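Local atomic coordinates of putative anti-sigma factor antagonist TM_1081 (Thermotoga maritima, PDB entry 3F43), a protein that probably acts as an anti-anti-sigma factor, counteracting an anti-sigma factor and so releasing a sigma factor from inhibition. Residues L25-E30 / I55-S60. Sequence-based numbering, arbitrary orientation.
Sequences LMPNKE and IFLVLS
L25 and L57 sit side by side on neighbouring parallel strands, both turned to the same face of the sheet, together with I55. From its backbone L25 straddles the strand 54-58: its N donates to F56 O (2.9 Å, N-H...O 163°), and its O receives V58 N, two residues further on, at 2.8 Å. Its side chain leans back toward I55: with CG anti to the carbonyl carbon (chi1 -57°), CD1 reaches the gamma methyl CG2 of I55 at 3.6 Å, the two chains crossing at a slant. Branched aliphatic residues suit this face, where W42, V43 and F47 of helix 36-48 pack on L25. L57 is turned the other way, CG anti to its own N (chi1 171°), which brings CD1 forward to the ring of P27. The two meet at about a right angle, P27 CD lying 3.9 Å from L57 CD1.

On the other face M26 and V58 run alongside each other, M26 CG 4.0 Å from V58 CB, before the selenium end of this selenomethionine swings away. V58, branched at CB, keeps its bulk close to the backbone, while I115 of helix 115-123 also touches it.

Past L25 the direct ladder gives way to a water that donates to both P27 O (2.6 Å) and V58 O (2.8 Å). Proline suits this exit because its N has no hydrogen to offer and its ring fills the side facing L57; a glycine in its place would probably leave L57 CD1 without its apolar neighbour and let the loop flex. This parallel pairing, with helix 36-48 in the connection between the strands, is a beta-alpha-beta crossover of the STAS domain's SpoIIAA-like fold.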
loop_
_atom_site.group_PDB
_atom_site.type_symbol
_atom_site.label_atom_id
_atom_site.label_comp_id
_atom_site.label_asym_id
_atom_site.label_seq_id
_atom_site.Cartn_x
_atom_site.Cartn_y
_atom_site.Cartn_z
ATOM N N LEU A 25 1.838 -4.545 -18.930
ATOM C CA LEU A 25 1.261 -5.583 -18.089
ATOM C C LEU A 25 -0.250 -5.556 -18.220
ATOM O O LEU A 25 -0.883 -4.513 -18.015
ATOM C CB LEU A 25 1.621 -5.357 -16.610
ATOM C CG LEU A 25 3.109 -5.287 -16.263
ATOM C CD1 LEU A 25 3.313 -4.815 -14.786
ATOM C CD2 LEU A 25 3.830 -6.595 -16.614
HETATM N N MSE A 26 -0.828 -6.707 -18.520
HETATM C CA MSE A 26 -2.269 -6.819 -18.725
HETATM C C MSE A 26 -2.900 -7.943 -17.893
HETATM O O MSE A 26 -3.395 -8.928 -18.444
HETATM C CB MSE A 26 -2.571 -7.021 -20.190
HETATM C CG MSE A 26 -2.096 -5.856 -21.095
HETATM SE SE MSE A 26 -2.041 -6.209 -22.973
HETATM C CE MSE A 26 -0.442 -7.308 -22.987
ATOM N N PRO A 27 -2.903 -7.774 -16.548
ATOM C CA PRO A 27 -3.545 -8.818 -15.713
ATOM C C PRO A 27 -4.984 -9.009 -16.125
ATOM O O PRO A 27 -5.709 -8.046 -16.373
ATOM C CB PRO A 27 -3.433 -8.275 -14.285
ATOM C CG PRO A 27 -3.183 -6.797 -14.460
ATOM C CD PRO A 27 -2.370 -6.674 -15.737
ATOM N N ASN A 28 -5.396 -10.261 -16.238
ATOM C CA ASN A 28 -6.717 -10.560 -16.798
ATOM C C ASN A 28 -7.724 -10.967 -15.734
ATOM O O ASN A 28 -8.865 -11.307 -16.055
ATOM C CB ASN A 28 -6.633 -11.609 -17.912
ATOM C CG ASN A 28 -6.020 -12.898 -17.468
ATOM O OD1 ASN A 28 -5.837 -13.140 -16.281
ATOM N ND2 ASN A 28 -5.658 -13.742 -18.441
ATOM N N LYS A 29 -7.266 -10.932 -14.497
ATOM C CA LYS A 29 -8.028 -11.227 -13.321
ATOM C C LYS A 29 -7.723 -10.216 -12.212
ATOM O O LYS A 29 -6.794 -9.402 -12.264
ATOM C CB LYS A 29 -7.660 -12.633 -12.807
ATOM C CG LYS A 29 -8.084 -13.766 -13.715
ATOM C CD LYS A 29 -7.646 -15.131 -13.157
ATOM C CE LYS A 29 -6.188 -15.449 -13.487
ATOM N NZ LYS A 29 -5.995 -15.764 -14.941
ATOM N N GLU A 30 -8.523 -10.317 -11.180
ATOM C CA GLU A 30 -8.440 -9.469 -10.038
ATOM C C GLU A 30 -7.022 -9.423 -9.450
ATOM O O GLU A 30 -6.357 -10.439 -9.366
ATOM C CB GLU A 30 -9.429 -10.017 -8.990
ATOM C CG GLU A 30 -9.716 -9.085 -7.880
ATOM C CD GLU A 30 -9.871 -7.709 -8.393
ATOM O OE1 GLU A 30 -10.922 -7.439 -9.026
ATOM O OE2 GLU A 30 -8.906 -6.931 -8.211
ATOM N N ILE A 55 7.057 0.878 -17.542
ATOM C CA ILE A 55 5.965 -0.077 -17.333
ATOM C C ILE A 55 4.620 0.603 -17.388
ATOM O O ILE A 55 4.426 1.670 -16.817
ATOM C CB ILE A 55 6.096 -0.815 -15.945
ATOM C CG1 ILE A 55 7.438 -1.579 -15.910
ATOM C CG2 ILE A 55 4.897 -1.719 -15.643
ATOM C CD1 ILE A 55 7.587 -2.510 -14.709
ATOM N N PHE A 56 3.701 -0.021 -18.126
ATOM C CA PHE A 56 2.294 0.338 -18.114
ATOM C C PHE A 56 1.576 -0.785 -17.360
ATOM O O PHE A 56 1.688 -1.956 -17.748
ATOM C CB PHE A 56 1.663 0.395 -19.500
ATOM C CG PHE A 56 2.226 1.416 -20.444
ATOM C CD1 PHE A 56 3.088 2.441 -20.045
ATOM C CD2 PHE A 56 1.853 1.356 -21.800
ATOM C CE1 PHE A 56 3.585 3.362 -20.966
ATOM C CE2 PHE A 56 2.332 2.270 -22.704
ATOM C CZ PHE A 56 3.200 3.294 -22.281
ATOM N N LEU A 57 0.794 -0.445 -16.340
ATOM C CA LEU A 57 -0.045 -1.420 -15.696
ATOM C C LEU A 57 -1.470 -1.156 -16.204
ATOM O O LEU A 57 -2.153 -0.194 -15.816
ATOM C CB LEU A 57 0.067 -1.367 -14.168
ATOM C CG LEU A 57 -0.945 -2.222 -13.394
ATOM C CD1 LEU A 57 -0.788 -3.714 -13.798
ATOM C CD2 LEU A 57 -0.725 -2.009 -11.903
ATOM N N VAL A 58 -1.892 -2.020 -17.119
ATOM C CA VAL A 58 -3.179 -1.921 -17.776
ATOM C C VAL A 58 -4.220 -2.613 -16.880
ATOM O O VAL A 58 -4.068 -3.791 -16.525
ATOM C CB VAL A 58 -3.128 -2.549 -19.171
ATOM C CG1 VAL A 58 -4.553 -2.509 -19.825
ATOM C CG2 VAL A 58 -2.099 -1.809 -20.073
ATOM N N LEU A 59 -5.248 -1.859 -16.531
ATOM C CA LEU A 59 -6.256 -2.263 -15.552
ATOM C C LEU A 59 -7.649 -2.589 -16.130
ATOM O O LEU A 59 -8.624 -2.736 -15.415
ATOM C CB LEU A 59 -6.344 -1.164 -14.468
ATOM C CG LEU A 59 -5.067 -0.929 -13.677
ATOM C CD1 LEU A 59 -5.172 0.318 -12.778
ATOM C CD2 LEU A 59 -4.807 -2.146 -12.833
ATOM N N SER A 60 -7.744 -2.731 -17.457
ATOM C CA SER A 60 -8.994 -2.984 -18.125
ATOM C C SER A 60 -9.795 -4.152 -17.555
ATOM O O SER A 60 -11.028 -4.079 -17.494
ATOM C CB SER A 60 -8.723 -3.266 -19.623
ATOM O OG SER A 60 -7.977 -2.209 -20.201
HETATM O O HOH W 1 -6.156 -5.562 -17.060
#